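PDB 5J6Q: cell wall binding protein cwp8 from Peptoclostridium difficile, which probably anchors itself to the bacterial cell wall through its three CWB2 domains, as a protein associated with the S-layer. Local coordinates for residues A[368-373]-A[393-398]; A[418-423]-A[463-468]; A[522-527]-A[549-554]. All blocks are in the same frame, centred on the assembly; numbering follows the deposited sequence.

Overall arrangement
The three contacts follow one another along the chain, each in or beside a different one of three parallel four-stranded sheets that belong to the CWB2 region. Contact 1 pairs strands 367-371 and 392-396, the latter at the border of its sheet. Contact 2 pairs strands 418-423 and 463-467, the two inner strands of the next sheet. Contact 3 brings together the loops that follow strands 516-519 and 547-549 in the third. The centres of contacts 1 and 2, and of contacts 2 and 3, are about 23 Å apart, those of contacts 1 and 3 about 29 Å. None touches another within this region, which is inferred to hold the protein to the wall.

Contact 1: A[368-373]-A[393-398]; sequences IYIVGG and VERVSG
The methyl CD1 of I370 presses on CG1 of V393 at 3.4 Å, closer than usual, on one face of a pair of parallel strands. Helix 379-386, the crossover of this beta-alpha-beta unit, packs on the same face, where beta-branched I370 and V393 suit an extended strand and both touch E382. On the other face the Y369 ring meets CG2 of V396 with its edge, CD2 lying 3.7 Å from that methyl, and helix 401-410 covers V371 and V396.

Between the faces run four backbone hydrogen bonds, from E394 N to I368 O, I370 N to E394 O, V396 N to I370 O and G372 N to V396 O; the third is nearly straight, at 175°.

Farther out, E394 reaches along Y369 with its CG anti to the backbone N (chi1 172°), which brings OE1 to 3.2 Å from CE2; its OE2 is bonded to Q411. R395 bends at chi3 (-76°), which sets one face of its guanidinium against CG2 of I370, the methyl 3.6 Å from the plane. Its NH2 donates to G372 O at 3.1 Å, from above the carbonyl plane, while NH1 bonds V377 O and salt-bridges E382. Backbone angles at G372 would jam a CB against V371 O, which calls for glycine.

The arginine thus joins an apolar face to the G372 carbonyl past the strand, probably tying that turn to the crossover helix.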
ATOM      1  N   ILE A 368      31.634 -19.522   7.388  1.00 50.94           N
ATOM      2  CA  ILE A 368      31.281 -18.235   7.917  1.00 54.48           C
ATOM      3  C   ILE A 368      32.630 -17.480   8.057  1.00 58.86           C
ATOM      4  O   ILE A 368      33.495 -17.941   8.831  1.00 54.66           O
ATOM      5  CB  ILE A 368      30.600 -18.304   9.296  1.00 51.77           C
ATOM      6  CG1 ILE A 368      29.216 -18.999   9.194  1.00 51.36           C
ATOM      7  CG2 ILE A 368      30.467 -16.882   9.875  1.00 46.66           C
ATOM      8  CD1 ILE A 368      28.588 -19.192  10.577  1.00 50.19           C
ATOM      9  N   TYR A 369      32.837 -16.383   7.231  1.00 55.72           N
ATOM     10  CA  TYR A 369      34.023 -15.594   7.350  1.00 50.05           C
ATOM     11  C   TYR A 369      33.682 -14.364   8.180  1.00 53.18           C
ATOM     12  O   TYR A 369      32.682 -13.702   7.879  1.00 59.84           O
ATOM     13  CB  TYR A 369      34.505 -15.109   5.996  1.00 49.81           C
ATOM     14  CG  TYR A 369      34.788 -16.187   4.988  1.00 53.92           C
ATOM     15  CD1 TYR A 369      33.766 -16.772   4.264  1.00 51.66           C
ATOM     16  CD2 TYR A 369      36.095 -16.602   4.727  1.00 56.94           C
ATOM     17  CE1 TYR A 369      34.029 -17.737   3.289  1.00 55.80           C
ATOM     18  CE2 TYR A 369      36.369 -17.565   3.763  1.00 56.32           C
ATOM     19  CZ  TYR A 369      35.333 -18.132   3.047  1.00 62.23           C
ATOM     20  OH  TYR A 369      35.611 -19.105   2.099  1.00 64.63           O
ATOM     21  N   ILE A 370      34.462 -14.039   9.182  1.00 55.43           N
ATOM     22  CA  ILE A 370      34.264 -12.831   9.990  1.00 58.37           C
ATOM     23  C   ILE A 370      35.353 -11.860   9.472  1.00 63.02           C
ATOM     24  O   ILE A 370      36.526 -12.193   9.541  1.00 63.27           O
ATOM     25  CB  ILE A 370      34.407 -13.228  11.465  1.00 58.55           C
ATOM     26  CG1 ILE A 370      33.159 -14.002  11.873  1.00 62.08           C
ATOM     27  CG2 ILE A 370      34.605 -12.015  12.384  1.00 62.88           C
ATOM     28  CD1 ILE A 370      33.328 -14.889  13.065  1.00 62.85           C
ATOM     29  N   VAL A 371      34.962 -10.717   8.868  1.00 65.46           N
ATOM     30  CA  VAL A 371      35.950  -9.757   8.379  1.00 64.58           C
ATOM     31  C   VAL A 371      36.234  -8.710   9.466  1.00 70.21           C
ATOM     32  O   VAL A 371      35.294  -8.270  10.124  1.00 75.11           O
ATOM     33  CB  VAL A 371      35.391  -9.147   7.086  1.00 67.52           C
ATOM     34  CG1 VAL A 371      36.305  -8.025   6.568  1.00 65.01           C
ATOM     35  CG2 VAL A 371      35.245 -10.254   6.029  1.00 60.65           C
ATOM     36  N   GLY A 372      37.506  -8.329   9.678  1.00 73.12           N
ATOM     37  CA  GLY A 372      37.818  -7.348  10.699  1.00 79.78           C
ATOM     38  C   GLY A 372      38.356  -7.999  11.961  1.00 89.52           C
ATOM     39  O   GLY A 372      38.283  -9.223  12.143  1.00 91.09           O
ATOM     40  N   GLY A 373      38.904  -7.165  12.848  1.00 93.70           N
ATOM     41  CA  GLY A 373      39.471  -7.657  14.093  1.00 94.33           C
ATOM     42  C   GLY A 373      38.379  -7.850  15.115  1.00 90.35           C
ATOM     43  O   GLY A 373      37.205  -7.670  14.803  1.00 87.51           O
ATOM     44  N   VAL A 393      34.423 -21.392  10.750  1.00 67.93           N
ATOM     45  CA  VAL A 393      34.303 -20.000  11.070  1.00 67.77           C
ATOM     46  C   VAL A 393      35.758 -19.499  10.886  1.00 71.52           C
ATOM     47  O   VAL A 393      36.570 -19.661  11.786  1.00 73.76           O
ATOM     48  CB  VAL A 393      33.818 -19.773  12.520  1.00 67.61           C
ATOM     49  CG1 VAL A 393      33.651 -18.280  12.784  1.00 71.48           C
ATOM     50  CG2 VAL A 393      32.500 -20.480  12.774  1.00 66.80           C
ATOM     51  N   GLU A 394      36.083 -18.939   9.711  1.00 72.49           N
ATOM     52  CA  GLU A 394      37.421 -18.461   9.371  1.00 73.14           C
ATOM     53  C   GLU A 394      37.540 -16.942   9.450  1.00 74.07           C
ATOM     54  O   GLU A 394      36.748 -16.230   8.810  1.00 71.36           O
ATOM     55  CB  GLU A 394      37.738 -18.916   7.941  1.00 74.25           C
ATOM     56  CG  GLU A 394      39.022 -18.335   7.372  1.00 74.77           C
ATOM     57  CD  GLU A 394      39.346 -18.909   6.005  1.00 90.30           C
ATOM     58  OE1 GLU A 394      38.433 -19.448   5.335  1.00 95.03           O
ATOM     59  OE2 GLU A 394      40.520 -18.823   5.596  1.00100.76           O
ATOM     60  N   ARG A 395      38.514 -16.424  10.221  1.00 73.55           N
ATOM     61  CA  ARG A 395      38.611 -14.975  10.292  1.00 70.07           C
ATOM     62  C   ARG A 395      39.584 -14.437   9.261  1.00 69.60           C
ATOM     63  O   ARG A 395      40.683 -14.993   9.035  1.00 68.31           O
ATOM     64  CB  ARG A 395      38.951 -14.485  11.704  1.00 67.38           C
ATOM     65  CG  ARG A 395      38.534 -13.005  11.820  1.00 64.47           C
ATOM     66  CD  ARG A 395      38.900 -12.321  13.130  1.00 58.66           C
ATOM     67  NE  ARG A 395      37.999 -12.729  14.208  1.00 63.67           N
ATOM     68  CZ  ARG A 395      37.251 -11.900  14.935  1.00 65.62           C
ATOM     69  NH1 ARG A 395      36.512 -12.363  15.928  1.00 65.75           N
ATOM     70  NH2 ARG A 395      37.227 -10.600  14.660  1.00 64.19           N
ATOM     71  N   VAL A 396      39.127 -13.352   8.592  1.00 67.34           N
ATOM     72  CA  VAL A 396      39.833 -12.668   7.510  1.00 67.06           C
ATOM     73  C   VAL A 396      40.149 -11.321   8.097  1.00 68.46           C
ATOM     74  O   VAL A 396      39.278 -10.422   8.132  1.00 64.32           O
ATOM     75  CB  VAL A 396      38.926 -12.555   6.248  1.00 69.43           C
ATOM     76  CG1 VAL A 396      39.656 -11.848   5.111  1.00 64.04           C
ATOM     77  CG2 VAL A 396      38.464 -13.942   5.794  1.00 69.58           C
ATOM     78  N   SER A 397      41.389 -11.165   8.555  1.00 64.50           N
ATOM     79  CA  SER A 397      41.759  -9.940   9.230  1.00 65.27           C
ATOM     80  C   SER A 397      43.274  -9.698   9.338  1.00 67.74           C
ATOM     81  O   SER A 397      44.104 -10.592   9.060  1.00 66.59           O
ATOM     82  CB  SER A 397      41.163  -9.959  10.625  1.00 65.51           C
ATOM     83  OG  SER A 397      41.172  -8.655  11.179  1.00 74.24           O
ATOM     84  N   GLY A 398      43.592  -8.459   9.739  1.00 68.97           N
ATOM     85  CA  GLY A 398      44.959  -7.985   9.894  1.00 72.03           C
ATOM     86  C   GLY A 398      44.959  -6.965  11.019  1.00 75.98           C
ATOM     87  O   GLY A 398      43.939  -6.779  11.648  1.00 75.68           O
TER

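Contact 2: A[418-423]-A[463-468]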
ATOM      1  N   THR A 418      41.635  -7.168 -12.896  1.00 84.16           N
ATOM      2  CA  THR A 418      41.422  -5.814 -12.420  1.00 78.47           C
ATOM      3  C   THR A 418      41.515  -5.721 -10.909  1.00 72.78           C
ATOM      4  O   THR A 418      41.226  -6.679 -10.168  1.00 68.61           O
ATOM      5  CB  THR A 418      40.046  -5.311 -12.916  1.00 82.74           C
ATOM      6  OG1 THR A 418      39.571  -4.308 -12.031  1.00 87.39           O
ATOM      7  CG2 THR A 418      39.000  -6.414 -12.957  1.00 85.70           C
ATOM      8  N   ALA A 419      41.958  -4.552 -10.453  1.00 65.34           N
ATOM      9  CA  ALA A 419      42.042  -4.282  -9.039  1.00 60.58           C
ATOM     10  C   ALA A 419      41.831  -2.774  -8.817  1.00 57.02           C
ATOM     11  O   ALA A 419      42.147  -1.962  -9.691  1.00 55.09           O
ATOM     12  CB  ALA A 419      43.362  -4.737  -8.490  1.00 61.09           C
ATOM     13  N   PHE A 420      41.261  -2.421  -7.672  1.00 50.73           N
ATOM     14  CA  PHE A 420      40.907  -1.034  -7.373  1.00 48.20           C
ATOM     15  C   PHE A 420      41.690  -0.542  -6.214  1.00 44.06           C
ATOM     16  O   PHE A 420      41.894  -1.318  -5.289  1.00 47.64           O
ATOM     17  CB  PHE A 420      39.397  -0.935  -7.002  1.00 43.57           C
ATOM     18  CG  PHE A 420      38.576  -0.969  -8.243  1.00 43.74           C
ATOM     19  CD1 PHE A 420      37.879  -2.112  -8.598  1.00 42.30           C
ATOM     20  CD2 PHE A 420      38.561   0.112  -9.112  1.00 49.98           C
ATOM     21  CE1 PHE A 420      37.198  -2.166  -9.791  1.00 48.45           C
ATOM     22  CE2 PHE A 420      37.867   0.049 -10.314  1.00 46.58           C
ATOM     23  CZ  PHE A 420      37.197  -1.085 -10.642  1.00 52.48           C
ATOM     24  N   VAL A 421      42.104   0.717  -6.220  1.00 45.54           N
ATOM     25  CA  VAL A 421      42.867   1.253  -5.075  1.00 48.63           C
ATOM     26  C   VAL A 421      42.194   2.440  -4.542  1.00 48.63           C
ATOM     27  O   VAL A 421      41.844   3.338  -5.290  1.00 49.42           O
ATOM     28  CB  VAL A 421      44.336   1.622  -5.437  1.00 51.13           C
ATOM     29  CG1 VAL A 421      44.904   2.604  -4.411  1.00 54.58           C
ATOM     30  CG2 VAL A 421      45.180   0.359  -5.462  1.00 49.94           C
ATOM     31  N   VAL A 422      42.015   2.477  -3.220  1.00 47.03           N
ATOM     32  CA  VAL A 422      41.268   3.566  -2.559  1.00 43.95           C
ATOM     33  C   VAL A 422      41.986   3.909  -1.300  1.00 44.49           C
ATOM     34  O   VAL A 422      42.784   3.083  -0.828  1.00 50.15           O
ATOM     35  CB  VAL A 422      39.786   3.047  -2.281  1.00 44.30           C
ATOM     36  CG1 VAL A 422      39.174   2.418  -3.573  1.00 40.44           C
ATOM     37  CG2 VAL A 422      39.780   1.998  -1.165  1.00 36.64           C
ATOM     38  N   GLY A 423      41.678   5.037  -0.682  1.00 45.52           N
ATOM     39  CA  GLY A 423      42.373   5.425   0.546  1.00 42.00           C
ATOM     40  C   GLY A 423      41.678   4.976   1.813  1.00 49.20           C
ATOM     41  O   GLY A 423      40.469   4.772   1.877  1.00 52.28           O
ATOM     42  N   GLU A 463      45.936  -4.794 -14.266  1.00112.28           N
ATOM     43  CA  GLU A 463      45.487  -3.432 -14.566  1.00109.01           C
ATOM     44  C   GLU A 463      44.745  -2.846 -13.349  1.00102.37           C
ATOM     45  O   GLU A 463      43.803  -3.452 -12.838  1.00 98.12           O
ATOM     46  CB  GLU A 463      44.579  -3.435 -15.799  1.00112.10           C
ATOM     47  CG  GLU A 463      45.304  -3.935 -17.035  1.00122.41           C
ATOM     48  CD  GLU A 463      44.567  -3.597 -18.314  1.00132.46           C
ATOM     49  OE1 GLU A 463      43.869  -2.562 -18.352  1.00138.92           O
ATOM     50  OE2 GLU A 463      44.685  -4.372 -19.278  1.00138.48           O
ATOM     51  N   LEU A 464      45.168  -1.656 -12.914  1.00 91.27           N
ATOM     52  CA  LEU A 464      44.662  -0.994 -11.735  1.00 80.14           C
ATOM     53  C   LEU A 464      43.886   0.308 -12.009  1.00 74.15           C
ATOM     54  O   LEU A 464      44.081   0.978 -13.021  1.00 71.52           O
ATOM     55  CB  LEU A 464      45.887  -0.711 -10.818  1.00 75.88           C
ATOM     56  CG  LEU A 464      46.746  -1.954 -10.535  1.00 79.68           C
ATOM     57  CD1 LEU A 464      48.185  -1.596 -10.101  1.00 75.45           C
ATOM     58  CD2 LEU A 464      46.051  -2.766  -9.464  1.00 76.16           C
ATOM     59  N   GLU A 465      42.991   0.656 -11.091  1.00 67.99           N
ATOM     60  CA  GLU A 465      42.194   1.884 -11.198  1.00 59.47           C
ATOM     61  C   GLU A 465      42.136   2.489  -9.805  1.00 51.05           C
ATOM     62  O   GLU A 465      41.999   1.758  -8.824  1.00 47.41           O
ATOM     63  CB  GLU A 465      40.783   1.585 -11.748  1.00 54.72           C
ATOM     64  CG  GLU A 465      39.898   2.817 -11.875  1.00 65.42           C
ATOM     65  CD  GLU A 465      39.682   3.274 -13.327  1.00 81.89           C
ATOM     66  OE1 GLU A 465      39.992   4.438 -13.612  1.00 89.45           O
ATOM     67  OE2 GLU A 465      39.203   2.492 -14.172  1.00 84.53           O
ATOM     68  N   ILE A 466      42.296   3.803  -9.714  1.00 51.55           N
ATOM     69  CA  ILE A 466      42.237   4.482  -8.426  1.00 50.09           C
ATOM     70  C   ILE A 466      40.901   5.207  -8.276  1.00 47.63           C
ATOM     71  O   ILE A 466      40.433   5.794  -9.255  1.00 46.24           O
ATOM     72  CB  ILE A 466      43.396   5.482  -8.313  1.00 50.99           C
ATOM     73  CG1 ILE A 466      44.719   4.803  -8.740  1.00 60.14           C
ATOM     74  CG2 ILE A 466      43.477   5.961  -6.873  1.00 51.70           C
ATOM     75  CD1 ILE A 466      45.970   5.661  -8.494  1.00 64.14           C
ATOM     76  N   VAL A 467      40.316   5.176  -7.064  1.00 46.11           N
ATOM     77  CA  VAL A 467      39.025   5.813  -6.778  1.00 51.18           C
ATOM     78  C   VAL A 467      39.254   6.717  -5.562  1.00 49.24           C
ATOM     79  O   VAL A 467      39.467   6.240  -4.458  1.00 50.05           O
ATOM     80  CB  VAL A 467      37.862   4.780  -6.553  1.00 48.70           C
ATOM     81  CG1 VAL A 467      36.536   5.524  -6.268  1.00 47.82           C
ATOM     82  CG2 VAL A 467      37.667   3.907  -7.791  1.00 47.11           C
ATOM     83  N   GLY A 468      39.206   8.038  -5.772  1.00 49.45           N
ATOM     84  CA  GLY A 468      39.469   8.985  -4.695  1.00 48.60           C
ATOM     85  C   GLY A 468      40.455  10.032  -5.238  1.00 48.76           C
ATOM     86  O   GLY A 468      41.183   9.775  -6.197  1.00 49.14           O
TER
HETATM   87  O   HOH W   1      39.566   6.805  -2.022  1.00 43.33           O
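Four backbone hydrogen bonds join A419 to V421 with E463 to V467 in parallel register. A419 N donates to E463 O and E465 N to A419 O, after which V421 N reaches E465 O at 2.8 Å and V467 N reaches V421 O. Beyond the last of them a water accepts from G423 N at 3.1 Å and sits near V467 O, though that second distance is too short to be trusted.

Apolar contacts occupy both faces. On one, A419 is small enough for CD2 of L464 to come to 3.5 Å from its CB, tighter than usual; V421 and I466 continue this face more loosely, CG1 of V421 lying 4.4 Å from CG2 of I466. On the other, F420 and E465 run side by side in the same direction. The CE2 atom of F420 lies 3.6 Å from CB of E465, and ring and carboxylate planes differ by only 14°. With CG anti to its backbone N (chi1 180°), E465 offers its methylene groups to the ring before bending at chi2. CG1 of V422 packs 4.0 Å from CB of V467.

Among the charged groups, the poorly ordered E463 forms a salt bridge with K417, while the buried E465 carboxylate has a weak bond to Y509 and a long, weak ion pair with K508.

Helices 453-459 and 475-484 cover the face of A419, V421, L464 and I466. Strand 444-447 flanks 418-423, and strand 491-493 flanks 463-467, which places this pair at the centre of its parallel sheet.

Contact 3: A[522-527]-A[549-554]. With SO4 (sulfate ion), chain C.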
ATOM      1  N   GLY A 522      25.638   8.978   3.179  1.00 38.90           N
ATOM      2  CA  GLY A 522      26.459   9.219   4.374  1.00 43.52           C
ATOM      3  C   GLY A 522      26.455  10.680   4.817  1.00 46.25           C
ATOM      4  O   GLY A 522      27.023  11.008   5.832  1.00 50.41           O
ATOM      5  N   TYR A 523      25.766  11.556   4.062  1.00 50.89           N
ATOM      6  CA  TYR A 523      25.670  13.001   4.284  1.00 48.52           C
ATOM      7  C   TYR A 523      24.644  13.242   5.431  1.00 46.09           C
ATOM      8  O   TYR A 523      24.699  14.277   6.043  1.00 46.04           O
ATOM      9  CB  TYR A 523      25.224  13.704   2.973  1.00 52.31           C
ATOM     10  CG  TYR A 523      26.336  14.127   2.009  1.00 52.05           C
ATOM     11  CD1 TYR A 523      26.116  14.146   0.629  1.00 44.91           C
ATOM     12  CD2 TYR A 523      27.578  14.535   2.486  1.00 43.68           C
ATOM     13  CE1 TYR A 523      27.114  14.546  -0.253  1.00 33.37           C
ATOM     14  CE2 TYR A 523      28.579  14.951   1.613  1.00 38.97           C
ATOM     15  CZ  TYR A 523      28.344  14.955   0.243  1.00 42.60           C
ATOM     16  OH  TYR A 523      29.361  15.319  -0.608  1.00 42.55           O
ATOM     17  N   VAL A 524      23.662  12.326   5.664  1.00 40.75           N
ATOM     18  CA  VAL A 524      22.752  12.416   6.847  1.00 39.49           C
ATOM     19  C   VAL A 524      23.157  11.289   7.798  1.00 42.83           C
ATOM     20  O   VAL A 524      23.101  10.079   7.476  1.00 38.02           O
ATOM     21  CB  VAL A 524      21.267  12.311   6.468  1.00 42.02           C
ATOM     22  CG1 VAL A 524      20.377  12.237   7.684  1.00 45.60           C
ATOM     23  CG2 VAL A 524      20.857  13.491   5.581  1.00 45.43           C
ATOM     24  N   GLY A 525      23.692  11.677   8.973  1.00 38.23           N
ATOM     25  CA  GLY A 525      24.044  10.702   9.983  1.00 29.52           C
ATOM     26  C   GLY A 525      25.444  10.174   9.868  1.00 38.51           C
ATOM     27  O   GLY A 525      25.777   9.257  10.601  1.00 42.49           O
ATOM     28  N   GLY A 526      26.282  10.711   8.943  1.00 44.86           N
ATOM     29  CA  GLY A 526      27.681  10.255   8.868  1.00 43.35           C
ATOM     30  C   GLY A 526      27.904   9.001   8.018  1.00 39.44           C
ATOM     31  O   GLY A 526      26.961   8.354   7.549  1.00 34.81           O
ATOM     32  N   ASN A 527      29.185   8.641   7.817  1.00 38.51           N
ATOM     33  CA  ASN A 527      29.642   7.506   6.987  1.00 39.78           C
ATOM     34  C   ASN A 527      29.132   6.095   7.416  1.00 41.18           C
ATOM     35  O   ASN A 527      28.962   5.196   6.540  1.00 42.77           O
ATOM     36  CB  ASN A 527      31.150   7.573   6.881  1.00 38.90           C
ATOM     37  CG  ASN A 527      31.597   8.731   5.942  1.00 48.76           C
ATOM     38  OD1 ASN A 527      30.761   9.500   5.410  1.00 45.92           O
ATOM     39  ND2 ASN A 527      32.878   8.898   5.647  1.00 44.60           N
ATOM     40  N   LEU A 549      24.487   6.831  -5.090  1.00 25.32           N
ATOM     41  CA  LEU A 549      24.488   7.150  -3.633  1.00 25.61           C
ATOM     42  C   LEU A 549      23.889   8.545  -3.430  1.00 36.26           C
ATOM     43  O   LEU A 549      24.416   9.595  -3.901  1.00 31.41           O
ATOM     44  CB  LEU A 549      25.906   7.147  -3.102  1.00 26.72           C
ATOM     45  CG  LEU A 549      26.551   5.756  -3.108  1.00 32.94           C
ATOM     46  CD1 LEU A 549      28.026   5.928  -2.744  1.00 29.05           C
ATOM     47  CD2 LEU A 549      25.819   4.744  -2.162  1.00 26.59           C
ATOM     48  N   THR A 550      22.716   8.544  -2.742  1.00 34.94           N
ATOM     49  CA  THR A 550      22.174   9.826  -2.420  1.00 33.51           C
ATOM     50  C   THR A 550      21.245   9.732  -1.185  1.00 34.70           C
ATOM     51  O   THR A 550      20.606   8.687  -0.983  1.00 32.77           O
ATOM     52  CB  THR A 550      21.343  10.400  -3.589  1.00 35.01           C
ATOM     53  OG1 THR A 550      21.178  11.822  -3.356  1.00 35.37           O
ATOM     54  CG2 THR A 550      19.987   9.811  -3.647  1.00 27.36           C
ATOM     55  N   THR A 551      21.177  10.833  -0.379  1.00 32.22           N
ATOM     56  CA  THR A 551      20.179  10.848   0.712  1.00 31.88           C
ATOM     57  C   THR A 551      19.117  11.850   0.378  1.00 33.04           C
ATOM     58  O   THR A 551      17.938  11.578   0.475  1.00 33.29           O
ATOM     59  CB  THR A 551      20.818  11.199   2.086  1.00 36.61           C
ATOM     60  OG1 THR A 551      21.849  10.268   2.311  1.00 37.52           O
ATOM     61  CG2 THR A 551      19.775  11.067   3.248  1.00 37.41           C
ATOM     62  N   GLU A 552      19.535  13.061   0.013  1.00 35.82           N
ATOM     63  CA  GLU A 552      18.584  14.058  -0.355  1.00 36.69           C
ATOM     64  C   GLU A 552      18.575  14.058  -1.921  1.00 46.42           C
ATOM     65  O   GLU A 552      18.785  12.984  -2.548  1.00 48.77           O
ATOM     66  CB  GLU A 552      18.933  15.453   0.213  1.00 46.46           C
ATOM     67  CG  GLU A 552      19.743  15.376   1.505  1.00 59.78           C
ATOM     68  CD  GLU A 552      19.076  16.129   2.648  1.00 76.98           C
ATOM     69  OE1 GLU A 552      19.630  17.164   3.092  1.00 81.34           O
ATOM     70  OE2 GLU A 552      18.010  15.677   3.095  1.00 79.77           O
ATOM     71  N   GLU A 553      18.304  15.187  -2.555  1.00 44.63           N
ATOM     72  CA  GLU A 553      18.297  15.161  -4.033  1.00 47.62           C
ATOM     73  C   GLU A 553      19.660  14.903  -4.666  1.00 40.43           C
ATOM     74  O   GLU A 553      20.733  15.140  -4.113  1.00 32.96           O
ATOM     75  CB  GLU A 553      17.673  16.485  -4.634  1.00 54.78           C
ATOM     76  CG  GLU A 553      18.560  17.728  -4.448  1.00 65.55           C
ATOM     77  CD  GLU A 553      18.198  18.890  -5.422  1.00 82.46           C
ATOM     78  OE1 GLU A 553      18.940  19.905  -5.437  1.00 85.33           O
ATOM     79  OE2 GLU A 553      17.175  18.793  -6.179  1.00 86.93           O
ATOM     80  N   LEU A 554      19.598  14.368  -5.883  1.00 39.30           N
ATOM     81  CA  LEU A 554      20.797  14.111  -6.698  1.00 37.09           C
ATOM     82  C   LEU A 554      21.610  15.296  -6.977  1.00 36.44           C
ATOM     83  O   LEU A 554      21.082  16.380  -7.103  1.00 36.60           O
ATOM     84  CB  LEU A 554      20.396  13.657  -8.099  1.00 38.87           C
ATOM     85  CG  LEU A 554      19.713  12.320  -8.214  1.00 44.39           C
ATOM     86  CD1 LEU A 554      19.541  11.923  -9.719  1.00 42.62           C
ATOM     87  CD2 LEU A 554      20.513  11.323  -7.558  1.00 38.24           C
TER
HETATM   88  S   SO4 C 702      32.679  14.775   0.586  1.00 52.82           S
HETATM   89  O1  SO4 C 702      31.846  15.921   0.464  1.00 53.00           O
HETATM   90  O2  SO4 C 702      33.941  15.102   0.218  1.00 53.29           O
HETATM   91  O3  SO4 C 702      32.155  13.651  -0.248  1.00 52.83           O
HETATM   92  O4  SO4 C 702      32.685  14.371   1.984  1.00 59.46           O
HETATM   93  O   HOH W   2      23.201   9.626   4.823  1.00 45.17           O
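V524 and T551 meet through methyl groups, CG2 to CG2 at 3.5 Å, where two loops come together after neighbouring strands 516-519 and 547-549 of a parallel alpha/beta sheet in the third CWB2 domain. The two side chains cross at an angle, and the T551 methyl gets there because CG2 stands anti to its backbone N. A threonine suits this place: its methyl serves the valine while its hydroxyl serves polar partners.

The polar link between the two segments runs through one water. It donates to T551 OG1 at 2.9 Å and accepts from V524 N at the same distance, with a weak further bond from G522 N, so backbone and hydroxyl are joined indirectly. The T551 hydroxyl is also bonded to D521, which holds Y523 N as well. G522, with a positive phi, has backbone angles that call for glycine.

Within 549-554, T550 OG1 donates to E552 O at 2.8 Å, from above the carbonyl plane, and K499 is a second partner of that hydroxyl.

Y523 of loop 522-527 meets a sulfate, probably from the crystallisation liquor and also bonded to R498 N: the Y523 OH donates to sulfate O1 at 2.8 Å, and that oxygen lies in the plane of the ring at its edge.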